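PDB 5ZLI: glutamine synthetase from Helicobacter pylori, which is a type I-beta glutamine synthetase, a twelve-subunit enzyme whose chain combines a beta-Grasp domain with a larger catalytic domain. Local coordinates for residues L342-N347 with G399-I404; N348-V353 with I404-L409; F31-G36 with S62-W67; P109-P114 with S447-Q452. All blocks are in the same frame, centred on the assembly; numbering follows the deposited sequence.

Contact 1 (L342-N347 with G399-I404); sequences LTYSAN and GEAMDI
Tyr344 lies against Ala401 where strand 341-346, part of a mixed sheet in the catalytic domain, is flanked by the irregular segment 399-404. The strand pairs through its backbone with strand 351-355. Segment 399-404 adds one weak backbone bond, from Met402 N to Tyr344 O at 3.4 Å. It follows the strand without joining the sheet as a regular member.

The tight part is around Thr343, Tyr344 and Ser345, all buried. Ala401 CB sits over one face of the tyrosine ring, 3.4 Å from Tyr344 CE2. Tyr344 also touches Leu308 and Leu312 of helix 302-313. With CG placed between the backbone N and the carbonyl carbon (chi1 56°), the ring reaches across to Gly399. There the hydroxyl donates to Gly399 O, which lies at the ring edge and in its plane; the modelled bond is too short for its length to be trusted. Thr343 and Met402 cross at about a right angle, with Thr343 OG1 3.6 Å from Met402 SD.

The loose side is the outer flank of segment 399-404. The Glu400 side chain starts away from the strand. Gly399 and Asp403 are also exposed, but each turns an oxygen inward to the strand. Asp403 has a long, weak ion pair with Lys298 as well. On its inner side, Ser345 OG lies close to both Met402 O and Asp403 OD1, 2.8 Å from the latter.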
loop_
_atom_site.group_PDB
_atom_site.type_symbol
_atom_site.label_atom_id
_atom_site.label_comp_id
_atom_site.label_asym_id
_atom_site.label_seq_id
_atom_site.Cartn_x
_atom_site.Cartn_y
_atom_site.Cartn_z
ATOM N N LEU B 342 21.168 17.895 51.694
ATOM C CA LEU B 342 20.419 17.487 52.886
ATOM C C LEU B 342 20.419 18.591 53.948
ATOM O O LEU B 342 21.065 18.500 54.992
ATOM C CB LEU B 342 21.007 16.198 53.447
ATOM C CG LEU B 342 20.788 14.903 52.689
ATOM C CD1 LEU B 342 21.700 13.832 53.266
ATOM C CD2 LEU B 342 19.322 14.519 52.825
ATOM N N THR B 343 19.599 19.610 53.719
ATOM C CA THR B 343 19.416 20.664 54.707
ATOM C C THR B 343 17.941 21.038 54.749
ATOM O O THR B 343 17.131 20.558 53.955
ATOM C CB THR B 343 20.301 21.885 54.410
ATOM O OG1 THR B 343 21.527 21.456 53.802
ATOM C CG2 THR B 343 20.644 22.604 55.705
ATOM N N TYR B 344 17.587 21.892 55.693
ATOM C CA TYR B 344 16.223 22.373 55.849
ATOM C C TYR B 344 16.173 23.876 55.592
ATOM O O TYR B 344 17.176 24.581 55.742
ATOM C CB TYR B 344 15.690 22.023 57.270
ATOM C CG TYR B 344 16.579 22.552 58.422
ATOM C CD1 TYR B 344 17.798 21.932 58.736
ATOM C CD2 TYR B 344 16.215 23.676 59.174
ATOM C CE1 TYR B 344 18.614 22.412 59.758
ATOM C CE2 TYR B 344 17.033 24.160 60.195
ATOM C CZ TYR B 344 18.224 23.521 60.481
ATOM O OH TYR B 344 19.036 23.991 61.490
ATOM N N SER B 345 15.002 24.359 55.177
ATOM C CA SER B 345 14.782 25.792 55.006
ATOM C C SER B 345 13.296 26.039 54.817
ATOM O O SER B 345 12.598 25.228 54.209
ATOM C CB SER B 345 15.569 26.364 53.821
ATOM O OG SER B 345 16.950 26.347 54.111
ATOM N N ALA B 346 12.821 27.155 55.347
ATOM C CA ALA B 346 11.442 27.536 55.113
ATOM C C ALA B 346 11.306 28.068 53.696
ATOM O O ALA B 346 12.176 28.797 53.201
ATOM C CB ALA B 346 10.978 28.571 56.131
ATOM N N ASN B 347 10.212 27.674 53.037
ATOM C CA ASN B 347 9.890 28.165 51.706
ATOM C C ASN B 347 10.954 27.792 50.666
ATOM O O ASN B 347 11.149 28.511 49.682
ATOM C CB ASN B 347 9.711 29.681 51.749
ATOM C CG ASN B 347 9.011 30.130 52.992
ATOM O OD1 ASN B 347 7.945 29.615 53.339
ATOM N ND2 ASN B 347 9.666 31.010 53.750
ATOM N N GLY B 399 21.855 20.648 62.596
ATOM C CA GLY B 399 22.768 21.618 62.033
ATOM C C GLY B 399 22.095 22.948 61.747
ATOM O O GLY B 399 21.173 23.385 62.455
ATOM N N GLU B 400 22.578 23.605 60.690
ATOM C CA GLU B 400 22.185 24.969 60.355
ATOM C C GLU B 400 21.393 24.975 59.058
ATOM O O GLU B 400 21.734 24.256 58.115
ATOM C CB GLU B 400 23.405 25.891 60.215
ATOM C CG GLU B 400 23.109 27.386 60.376
ATOM C CD GLU B 400 23.246 27.878 61.817
ATOM O OE1 GLU B 400 23.563 27.048 62.701
ATOM O OE2 GLU B 400 23.038 29.093 62.065
ATOM N N ALA B 401 20.328 25.776 59.026
ATOM C CA ALA B 401 19.523 25.908 57.824
ATOM C C ALA B 401 20.308 26.658 56.756
ATOM O O ALA B 401 21.141 27.519 57.056
ATOM C CB ALA B 401 18.219 26.638 58.142
ATOM N N MET B 402 20.023 26.337 55.496
ATOM C CA MET B 402 20.665 26.983 54.349
ATOM C C MET B 402 19.616 27.677 53.507
ATOM O O MET B 402 18.895 27.025 52.752
ATOM C CB MET B 402 21.465 26.012 53.496
ATOM C CG MET B 402 22.738 25.560 54.126
ATOM S SD MET B 402 23.568 24.342 53.109
ATOM C CE MET B 402 25.096 24.196 54.026
ATOM N N ASP B 403 19.530 28.991 53.645
ATOM C CA ASP B 403 18.562 29.790 52.902
ATOM C C ASP B 403 19.221 30.403 51.669
ATOM O O ASP B 403 19.359 31.615 51.520
ATOM C CB ASP B 403 17.946 30.832 53.826
ATOM C CG ASP B 403 17.372 30.197 55.079
ATOM O OD1 ASP B 403 17.357 28.945 55.099
ATOM O OD2 ASP B 403 16.939 30.912 56.024
ATOM N N ILE B 404 19.743 29.498 50.846
ATOM C CA ILE B 404 20.276 29.808 49.525
ATOM C C ILE B 404 19.532 28.979 48.466
ATOM O O ILE B 404 18.659 28.160 48.763
ATOM C CB ILE B 404 21.808 29.597 49.425
ATOM C CG1 ILE B 404 22.226 28.200 49.917
ATOM C CG2 ILE B 404 22.558 30.720 50.147
ATOM C CD1 ILE B 404 22.612 27.253 48.788
#

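Contact 2 (N348-V353 with I404-L409); sequences NRSASV and INLFKL
Ser350 and Leu406 mark the closest backbone approach here, their CA atoms 5.3 Å apart. The contact sets the turn leading into strand 351-355 of the catalytic domain against a 3-10 segment, 406-408.

Two hydrogen bonds cross. Asn348 CG lies opposite its backbone N (chi1 -161°), which carries the amide toward Ile404. Asn348 ND2 donates to Ile404 O at 3.0 Å, with an N-H...O angle of 162°. The acceptor lies near the plane of the amide, and the donor is tilted 17° from the carbonyl plane. The second bond, from Leu406 N to Ser350 OG at 3.2 Å, is weak, and the position of that hydroxyl is uncertain. Within its own segment, Asn348 OD1 accepts from Ser350 N in an Asx turn, a less sure bond because the oxygen is imprecisely placed. Arg349 heads elsewhere, to a salt bridge with Asp74 of the second subunit.

The ring contact is a CH-pi interaction. Ser350 CB stands over one face of Phe407, 4.0 Å from the ring centroid. Ile70 of the second subunit packs on both Ser350 and Phe407.

Apolar packing pairs Leu406 CD2 with Ala351 CB at 4.1 Å. The other branch, CD1, makes van der Waals contact beside the amide, 3.6 Å from Asn348 ND2.

The ND2 bond is consistent with the amide nitrogen facing Ile404 O, linking the turn to the loop.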
loop_
_atom_site.group_PDB
_atom_site.type_symbol
_atom_site.label_atom_id
_atom_site.label_comp_id
_atom_site.label_asym_id
_atom_site.label_seq_id
_atom_site.Cartn_x
_atom_site.Cartn_y
_atom_site.Cartn_z
ATOM N N ASN B 348 11.685 26.698 50.864
ATOM C CA ASN B 348 12.795 26.360 49.987
ATOM C C ASN B 348 12.572 24.996 49.346
ATOM O O ASN B 348 12.542 23.975 50.038
ATOM C CB ASN B 348 14.096 26.391 50.779
ATOM C CG ASN B 348 15.322 26.499 49.906
ATOM O OD1 ASN B 348 15.390 25.927 48.821
ATOM N ND2 ASN B 348 16.315 27.241 50.389
ATOM N N ARG B 349 12.463 24.969 48.020
ATOM C CA ARG B 349 12.263 23.722 47.287
ATOM C C ARG B 349 13.545 23.157 46.712
ATOM O O ARG B 349 13.492 22.138 46.014
ATOM C CB ARG B 349 11.225 23.898 46.168
ATOM C CG ARG B 349 9.903 24.300 46.706
ATOM C CD ARG B 349 8.832 23.941 45.745
ATOM N NE ARG B 349 7.549 23.737 46.410
ATOM C CZ ARG B 349 6.843 24.656 47.057
ATOM N NH1 ARG B 349 7.289 25.894 47.162
ATOM N NH2 ARG B 349 5.676 24.322 47.612
ATOM N N SER B 350 14.686 23.787 46.990
ATOM C CA SER B 350 15.977 23.173 46.747
ATOM C C SER B 350 16.449 22.306 47.915
ATOM O O SER B 350 17.364 21.486 47.735
ATOM C CB SER B 350 17.003 24.264 46.445
ATOM O OG SER B 350 17.031 25.215 47.489
ATOM N N ALA B 351 15.831 22.430 49.086
ATOM C CA ALA B 351 16.273 21.706 50.267
ATOM C C ALA B 351 15.640 20.318 50.366
ATOM O O ALA B 351 14.584 20.048 49.782
ATOM C CB ALA B 351 15.963 22.518 51.523
ATOM N N SER B 352 16.353 19.408 51.052
ATOM C CA SER B 352 15.824 18.067 51.319
ATOM C C SER B 352 14.586 18.110 52.202
ATOM O O SER B 352 13.634 17.353 51.985
ATOM C CB SER B 352 16.894 17.181 51.930
ATOM O OG SER B 352 17.911 16.994 50.990
ATOM N N VAL B 353 14.620 18.914 53.254
ATOM C CA VAL B 353 13.456 19.126 54.090
ATOM C C VAL B 353 12.994 20.553 53.893
ATOM O O VAL B 353 13.790 21.467 53.659
ATOM C CB VAL B 353 13.717 18.850 55.578
ATOM C CG1 VAL B 353 12.377 18.618 56.296
ATOM C CG2 VAL B 353 14.671 17.663 55.716
ATOM N N ILE B 404 19.743 29.498 50.846
ATOM C CA ILE B 404 20.276 29.808 49.525
ATOM C C ILE B 404 19.532 28.979 48.466
ATOM O O ILE B 404 18.659 28.160 48.763
ATOM C CB ILE B 404 21.808 29.597 49.425
ATOM C CG1 ILE B 404 22.226 28.200 49.917
ATOM C CG2 ILE B 404 22.558 30.720 50.147
ATOM C CD1 ILE B 404 22.612 27.253 48.788
ATOM N N ASN B 405 19.836 29.280 47.206
ATOM C CA ASN B 405 19.471 28.416 46.084
ATOM C C ASN B 405 20.438 27.237 46.076
ATOM O O ASN B 405 21.580 27.351 45.616
ATOM C CB ASN B 405 19.517 29.208 44.781
ATOM C CG ASN B 405 19.105 28.397 43.581
ATOM O OD1 ASN B 405 19.069 27.173 43.621
ATOM N ND2 ASN B 405 18.772 29.090 42.496
ATOM N N LEU B 406 19.980 26.086 46.569
ATOM C CA LEU B 406 20.916 24.993 46.784
ATOM C C LEU B 406 21.478 24.455 45.469
ATOM O O LEU B 406 22.644 24.046 45.425
ATOM C CB LEU B 406 20.240 23.891 47.601
ATOM C CG LEU B 406 20.141 24.163 49.114
ATOM C CD1 LEU B 406 19.266 25.324 49.494
ATOM C CD2 LEU B 406 19.695 22.930 49.845
ATOM N N PHE B 407 20.704 24.505 44.380
ATOM C CA PHE B 407 21.196 24.073 43.071
ATOM C C PHE B 407 22.246 25.000 42.458
ATOM O O PHE B 407 22.809 24.649 41.412
ATOM C CB PHE B 407 20.031 23.914 42.094
ATOM C CG PHE B 407 18.910 23.059 42.620
ATOM C CD1 PHE B 407 19.173 21.841 43.242
ATOM C CD2 PHE B 407 17.589 23.479 42.517
ATOM C CE1 PHE B 407 18.125 21.044 43.732
ATOM C CE2 PHE B 407 16.540 22.693 43.021
ATOM C CZ PHE B 407 16.813 21.475 43.625
ATOM N N LYS B 408 22.526 26.160 43.065
ATOM C CA LYS B 408 23.546 27.066 42.551
ATOM C C LYS B 408 24.946 26.778 43.099
ATOM O O LYS B 408 25.920 27.320 42.564
ATOM C CB LYS B 408 23.149 28.527 42.842
ATOM N N LEU B 409 25.070 25.906 44.106
ATOM C CA LEU B 409 26.352 25.633 44.756
ATOM C C LEU B 409 27.260 24.761 43.889
ATOM O O LEU B 409 26.805 23.789 43.287
ATOM C CB LEU B 409 26.113 24.958 46.113
#

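Contact 3 (F31-G36 with S62-W67); sequences FSDIKG and SCFKGW
Phe31 and Phe64 meet through different first torsions. CG of Phe31 lies between the backbone N and the carbonyl carbon (chi1 62°), which turns its ring toward segment 62-67. CG of Phe64 lies beside the backbone N (chi1 -59°), and Phe64 CZ comes within 3.8 Å of Phe31 CE2. They form an offset edge-to-face pair, with the edge of Phe31 toward the face of Phe64. The centroids are 5.8 Å apart and the planes are at 63°.

Trp67 joins the two phenylalanines. Its CZ3 lies over a face of Phe64, and its CH2 is 4.2 Å from Phe31 CD2, near the planes of both the indole and the Phe31 ring. Asp33 fits beside these rings: its CB stands over one face of the indole and is 3.6 Å from Phe64 CD2. Ile34 passes the indole at the five-membered end, with CD1 3.6 Å from Trp67 CD1.

No hydrogen bond joins the two segments. The indole NE1 donates instead to Lys112 O. Phe64 to Trp67 is a type II beta turn, closed by Trp67 N to Phe64 O at 3.0 Å. Gly66 takes the positive-phi position of the turn, and its lack of a side chain lets Ile34 CD1 come close.

This buried cluster lies in the beta-Grasp domain, at the end of strand 26-32. Asn39 of strand 38-44 touches Phe31, Asp33 and Phe64. Met191 of the third subunit packs on both phenylalanines. Ile34, besides packing on Trp67, touches Tyr454 and Leu457 of helix 448-466 and Leu379 of helix 377-393.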
loop_
_atom_site.group_PDB
_atom_site.type_symbol
_atom_site.label_atom_id
_atom_site.label_comp_id
_atom_site.label_asym_id
_atom_site.label_seq_id
_atom_site.Cartn_x
_atom_site.Cartn_y
_atom_site.Cartn_z
ATOM N N PHE B 31 -2.787 -7.260 49.913
ATOM C CA PHE B 31 -1.610 -7.290 50.761
ATOM C C PHE B 31 -0.422 -6.843 49.932
ATOM O O PHE B 31 -0.425 -6.970 48.709
ATOM C CB PHE B 31 -1.363 -8.680 51.370
ATOM C CG PHE B 31 -1.104 -9.769 50.357
ATOM C CD1 PHE B 31 -2.157 -10.404 49.712
ATOM C CD2 PHE B 31 0.196 -10.174 50.056
ATOM C CE1 PHE B 31 -1.918 -11.429 48.780
ATOM C CE2 PHE B 31 0.445 -11.210 49.109
ATOM C CZ PHE B 31 -0.605 -11.835 48.480
ATOM N N SER B 32 0.569 -6.276 50.600
ATOM C CA SER B 32 1.701 -5.649 49.946
ATOM C C SER B 32 2.941 -6.482 50.211
ATOM O O SER B 32 3.298 -6.710 51.372
ATOM C CB SER B 32 1.871 -4.216 50.453
ATOM O OG SER B 32 0.596 -3.579 50.553
ATOM N N ASP B 33 3.582 -6.951 49.143
ATOM C CA ASP B 33 4.891 -7.579 49.269
ATOM C C ASP B 33 5.922 -6.502 49.582
ATOM O O ASP B 33 5.589 -5.329 49.755
ATOM C CB ASP B 33 5.246 -8.393 48.012
ATOM C CG ASP B 33 5.600 -7.536 46.768
ATOM O OD1 ASP B 33 5.171 -6.363 46.611
ATOM O OD2 ASP B 33 6.354 -8.075 45.925
ATOM N N ILE B 34 7.189 -6.907 49.709
ATOM C CA ILE B 34 8.240 -5.960 50.089
ATOM C C ILE B 34 8.369 -4.840 49.062
ATOM O O ILE B 34 8.490 -3.668 49.427
ATOM C CB ILE B 34 9.572 -6.694 50.318
ATOM C CG1 ILE B 34 9.454 -7.609 51.521
ATOM C CG2 ILE B 34 10.749 -5.706 50.542
ATOM C CD1 ILE B 34 10.668 -8.487 51.668
ATOM N N LYS B 35 8.381 -5.184 47.766
ATOM C CA LYS B 35 8.625 -4.202 46.694
ATOM C C LYS B 35 7.603 -3.068 46.666
ATOM O O LYS B 35 7.899 -1.997 46.123
ATOM C CB LYS B 35 8.717 -4.914 45.332
ATOM C CG LYS B 35 7.978 -4.328 44.074
ATOM C CD LYS B 35 8.813 -4.714 42.815
ATOM C CE LYS B 35 8.210 -4.346 41.468
ATOM N NZ LYS B 35 7.268 -5.460 41.069
ATOM N N GLY B 36 6.406 -3.273 47.213
ATOM C CA GLY B 36 5.371 -2.264 47.134
ATOM C C GLY B 36 4.223 -2.655 46.240
ATOM O O GLY B 36 3.304 -1.851 46.028
ATOM N N SER B 62 6.085 -18.397 48.607
ATOM C CA SER B 62 7.354 -18.651 47.942
ATOM C C SER B 62 7.485 -17.858 46.643
ATOM O O SER B 62 8.604 -17.697 46.137
ATOM C CB SER B 62 7.486 -20.137 47.659
ATOM O OG SER B 62 6.717 -20.448 46.510
ATOM N N CYS B 63 6.371 -17.314 46.130
ATOM C CA CYS B 63 6.311 -16.549 44.887
ATOM C C CYS B 63 6.819 -15.114 45.021
ATOM O O CYS B 63 6.864 -14.408 44.005
ATOM C CB CYS B 63 4.857 -16.468 44.400
ATOM S SG CYS B 63 3.993 -18.022 44.221
ATOM N N PHE B 64 7.211 -14.673 46.221
ATOM C CA PHE B 64 7.556 -13.280 46.476
ATOM C C PHE B 64 9.016 -13.238 46.873
ATOM O O PHE B 64 9.403 -13.857 47.874
ATOM C CB PHE B 64 6.658 -12.696 47.569
ATOM C CG PHE B 64 5.213 -12.755 47.219
ATOM C CD1 PHE B 64 4.487 -13.918 47.426
ATOM C CD2 PHE B 64 4.598 -11.681 46.625
ATOM C CE1 PHE B 64 3.167 -13.999 47.062
ATOM C CE2 PHE B 64 3.266 -11.751 46.269
ATOM C CZ PHE B 64 2.551 -12.912 46.489
ATOM N N LYS B 65 9.831 -12.561 46.065
ATOM C CA LYS B 65 11.256 -12.571 46.343
ATOM C C LYS B 65 11.523 -11.726 47.574
ATOM O O LYS B 65 10.947 -10.648 47.750
ATOM C CB LYS B 65 12.080 -12.131 45.125
ATOM C CG LYS B 65 13.538 -12.689 45.186
ATOM C CD LYS B 65 14.508 -11.935 44.262
ATOM C CE LYS B 65 15.991 -12.329 44.460
ATOM N NZ LYS B 65 16.558 -11.937 45.804
ATOM N N GLY B 66 12.392 -12.242 48.435
ATOM C CA GLY B 66 12.592 -11.719 49.763
ATOM C C GLY B 66 11.770 -12.396 50.841
ATOM O O GLY B 66 12.117 -12.260 52.025
ATOM N N TRP B 67 10.779 -13.208 50.467
ATOM C CA TRP B 67 9.875 -13.868 51.415
ATOM C C TRP B 67 10.233 -15.315 51.572
ATOM O O TRP B 67 11.454 -15.590 51.910
ATOM C CB TRP B 67 8.427 -13.636 50.957
ATOM C CG TRP B 67 7.864 -12.348 51.390
ATOM C CD1 TRP B 67 8.525 -11.345 52.016
ATOM C CD2 TRP B 67 6.486 -11.966 51.363
ATOM N NE1 TRP B 67 7.663 -10.324 52.322
ATOM C CE2 TRP B 67 6.399 -10.682 51.935
ATOM C CE3 TRP B 67 5.323 -12.573 50.892
ATOM C CZ2 TRP B 67 5.195 -9.993 52.051
ATOM C CZ3 TRP B 67 4.125 -11.884 50.997
ATOM C CH2 TRP B 67 4.073 -10.605 51.573
#

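Contact 4 (P109-P114 with S447-Q452); sequences PYEKCP and SEEFIQ
Lys112 and Phe450 bring the backbones nearest, CA to CA 5.2 Å, where the type I beta turn from Tyr110 to Cys113 faces the first turn of helix 448-466.

At one end Ser447 OG donates to Glu111 OE1 at 2.6 Å. The hydroxyl meets the anti side of that oxygen, 27° out of the carboxylate plane. Glu111 CG sits between its backbone N and carbonyl carbon (chi1 70°), and the chain beyond it is extended, which carries the carboxylate across to Ser447. The other oxygen, Glu111 OE2, is 3.5 Å from Glu449 OE2. These are like charges, with the carboxylate planes turned 60° apart. Lys106 makes salt bridges to both OE2 atoms and would be expected to offset their repulsion.

At the other end the packing is apolar. Lys112 CG is 3.9 Å from Phe450 CB, and Lys112 CA is 3.8 Å from Phe450 CD1. The two side chains cross at a slant. The lysine is bent at chi3, and its NZ bonds to Gly66 O. Its CB lies over a face of the Tyr110 ring within the same turn. Phe450 also touches Ile34 and Leu379.

Two helix starts lie close by. Cys113 is at the N-cap position of helix 114-128, where its side chain caps a backbone N. Ser447 is at that of helix 448-466. The motif is a type I turn leading from strand 108-109 of the beta-Grasp sheet into helix 114-128, with the N-cap serine of helix 448-466 bonded to it.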
loop_
_atom_site.group_PDB
_atom_site.type_symbol
_atom_site.label_atom_id
_atom_site.label_comp_id
_atom_site.label_asym_id
_atom_site.label_seq_id
_atom_site.Cartn_x
_atom_site.Cartn_y
_atom_site.Cartn_z
ATOM N N PRO B 109 3.467 -12.112 63.952
ATOM C CA PRO B 109 3.229 -11.374 62.696
ATOM C C PRO B 109 4.502 -11.315 61.873
ATOM O O PRO B 109 5.568 -11.011 62.403
ATOM C CB PRO B 109 2.819 -9.980 63.173
ATOM C CG PRO B 109 2.238 -10.201 64.500
ATOM C CD PRO B 109 3.000 -11.349 65.121
ATOM N N TYR B 110 4.376 -11.539 60.562
ATOM C CA TYR B 110 5.542 -11.841 59.732
ATOM C C TYR B 110 6.524 -10.697 59.801
ATOM O O TYR B 110 6.178 -9.547 59.507
ATOM C CB TYR B 110 5.111 -12.081 58.291
ATOM C CG TYR B 110 6.166 -12.652 57.360
ATOM C CD1 TYR B 110 7.208 -13.457 57.827
ATOM C CD2 TYR B 110 6.094 -12.413 55.997
ATOM C CE1 TYR B 110 8.153 -13.996 56.947
ATOM C CE2 TYR B 110 7.022 -12.933 55.115
ATOM C CZ TYR B 110 8.042 -13.725 55.585
ATOM O OH TYR B 110 8.926 -14.221 54.655
ATOM N N GLU B 111 7.745 -11.003 60.232
ATOM C CA GLU B 111 8.693 -9.917 60.426
ATOM C C GLU B 111 9.135 -9.290 59.105
ATOM O O GLU B 111 9.718 -8.199 59.123
ATOM C CB GLU B 111 9.877 -10.423 61.272
ATOM C CG GLU B 111 10.826 -11.425 60.590
ATOM C CD GLU B 111 11.741 -12.132 61.584
ATOM O OE1 GLU B 111 12.571 -11.457 62.207
ATOM O OE2 GLU B 111 11.633 -13.373 61.743
ATOM N N LYS B 112 8.819 -9.915 57.965
ATOM C CA LYS B 112 9.160 -9.375 56.649
ATOM C C LYS B 112 7.937 -8.867 55.904
ATOM O O LYS B 112 8.052 -8.466 54.738
ATOM C CB LYS B 112 9.881 -10.436 55.809
ATOM C CG LYS B 112 11.171 -10.947 56.416
ATOM C CD LYS B 112 12.064 -11.658 55.415
ATOM C CE LYS B 112 11.622 -13.078 55.197
ATOM N NZ LYS B 112 12.689 -13.850 54.501
ATOM N N CYS B 113 6.790 -8.788 56.590
ATOM C CA CYS B 113 5.583 -8.221 56.015
ATOM C C CYS B 113 5.655 -6.711 56.205
ATOM O O CYS B 113 5.594 -6.242 57.342
ATOM C CB CYS B 113 4.338 -8.799 56.681
ATOM S SG CYS B 113 2.819 -7.901 56.258
ATOM N N PRO B 114 5.773 -5.925 55.133
ATOM C CA PRO B 114 5.956 -4.483 55.298
ATOM C C PRO B 114 4.851 -3.819 56.092
ATOM O O PRO B 114 5.116 -2.913 56.896
ATOM C CB PRO B 114 5.985 -3.982 53.854
ATOM C CG PRO B 114 6.355 -5.137 53.048
ATOM C CD PRO B 114 5.727 -6.308 53.715
ATOM N N SER B 447 13.706 -6.378 61.726
ATOM C CA SER B 447 14.571 -7.487 62.097
ATOM C C SER B 447 15.687 -7.658 61.064
ATOM O O SER B 447 15.552 -7.285 59.898
ATOM C CB SER B 447 13.753 -8.753 62.246
ATOM O OG SER B 447 13.528 -9.349 60.995
ATOM N N GLU B 448 16.814 -8.218 61.498
ATOM C CA GLU B 448 17.960 -8.291 60.598
ATOM C C GLU B 448 17.705 -9.235 59.439
ATOM O O GLU B 448 18.145 -8.960 58.315
ATOM C CB GLU B 448 19.220 -8.698 61.356
ATOM C CG GLU B 448 20.431 -8.992 60.454
ATOM C CD GLU B 448 21.339 -7.818 60.170
ATOM O OE1 GLU B 448 21.061 -6.694 60.660
ATOM O OE2 GLU B 448 22.351 -8.048 59.457
ATOM N N GLU B 449 17.010 -10.353 59.676
ATOM C CA GLU B 449 16.639 -11.214 58.555
ATOM C C GLU B 449 15.981 -10.396 57.452
ATOM O O GLU B 449 16.420 -10.433 56.298
ATOM C CB GLU B 449 15.745 -12.355 59.031
ATOM C CG GLU B 449 16.557 -13.620 59.298
ATOM C CD GLU B 449 15.980 -14.519 60.388
ATOM O OE1 GLU B 449 16.763 -15.277 61.014
ATOM O OE2 GLU B 449 14.753 -14.471 60.615
ATOM N N PHE B 450 14.985 -9.579 57.806
ATOM C CA PHE B 450 14.354 -8.717 56.803
ATOM C C PHE B 450 15.378 -7.833 56.080
ATOM O O PHE B 450 15.377 -7.773 54.849
ATOM C CB PHE B 450 13.257 -7.841 57.432
ATOM C CG PHE B 450 12.762 -6.731 56.512
ATOM C CD1 PHE B 450 11.828 -6.986 55.522
ATOM C CD2 PHE B 450 13.283 -5.447 56.600
ATOM C CE1 PHE B 450 11.400 -5.970 54.672
ATOM C CE2 PHE B 450 12.859 -4.458 55.750
ATOM C CZ PHE B 450 11.925 -4.725 54.780
ATOM N N ILE B 451 16.240 -7.124 56.823
ATOM C CA ILE B 451 17.185 -6.190 56.201
ATOM C C ILE B 451 18.041 -6.904 55.182
ATOM O O ILE B 451 18.359 -6.365 54.119
ATOM C CB ILE B 451 18.087 -5.512 57.250
ATOM C CG1 ILE B 451 17.338 -4.461 58.083
ATOM C CG2 ILE B 451 19.352 -4.932 56.597
ATOM C CD1 ILE B 451 18.129 -3.994 59.328
ATOM N N GLN B 452 18.461 -8.116 55.500
ATOM C CA GLN B 452 19.278 -8.847 54.553
ATOM C C GLN B 452 18.427 -9.285 53.376
ATOM O O GLN B 452 18.865 -9.196 52.224
ATOM C CB GLN B 452 19.931 -10.017 55.291
ATOM C CG GLN B 452 20.895 -9.532 56.388
ATOM C CD GLN B 452 22.198 -8.947 55.827
ATOM O OE1 GLN B 452 22.818 -9.554 54.948
ATOM N NE2 GLN B 452 22.612 -7.780 56.326
#

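From the N terminus, contact 3 closes first, joining the end of strand 26-32 to the loop after strand 57-60 in the beta-Grasp domain. Contact 4 opens next, at 109-114, and closes only at 447-452, over 300 residues later. Contacts 1 and 2 nest inside that long loop. They cross, because their segments alternate: 342-347, 348-353, 399-404, 404-409, the first pairing with the third and the second with the fourth. They share Ile404. Together they tie neighbouring strands 341-346 and 351-355 to one loop, close to the second subunit. Contacts 3 and 4 adjoin through Trp67 and Lys112. Contacts 1 and 3 lie on opposite sides of the chain's centre.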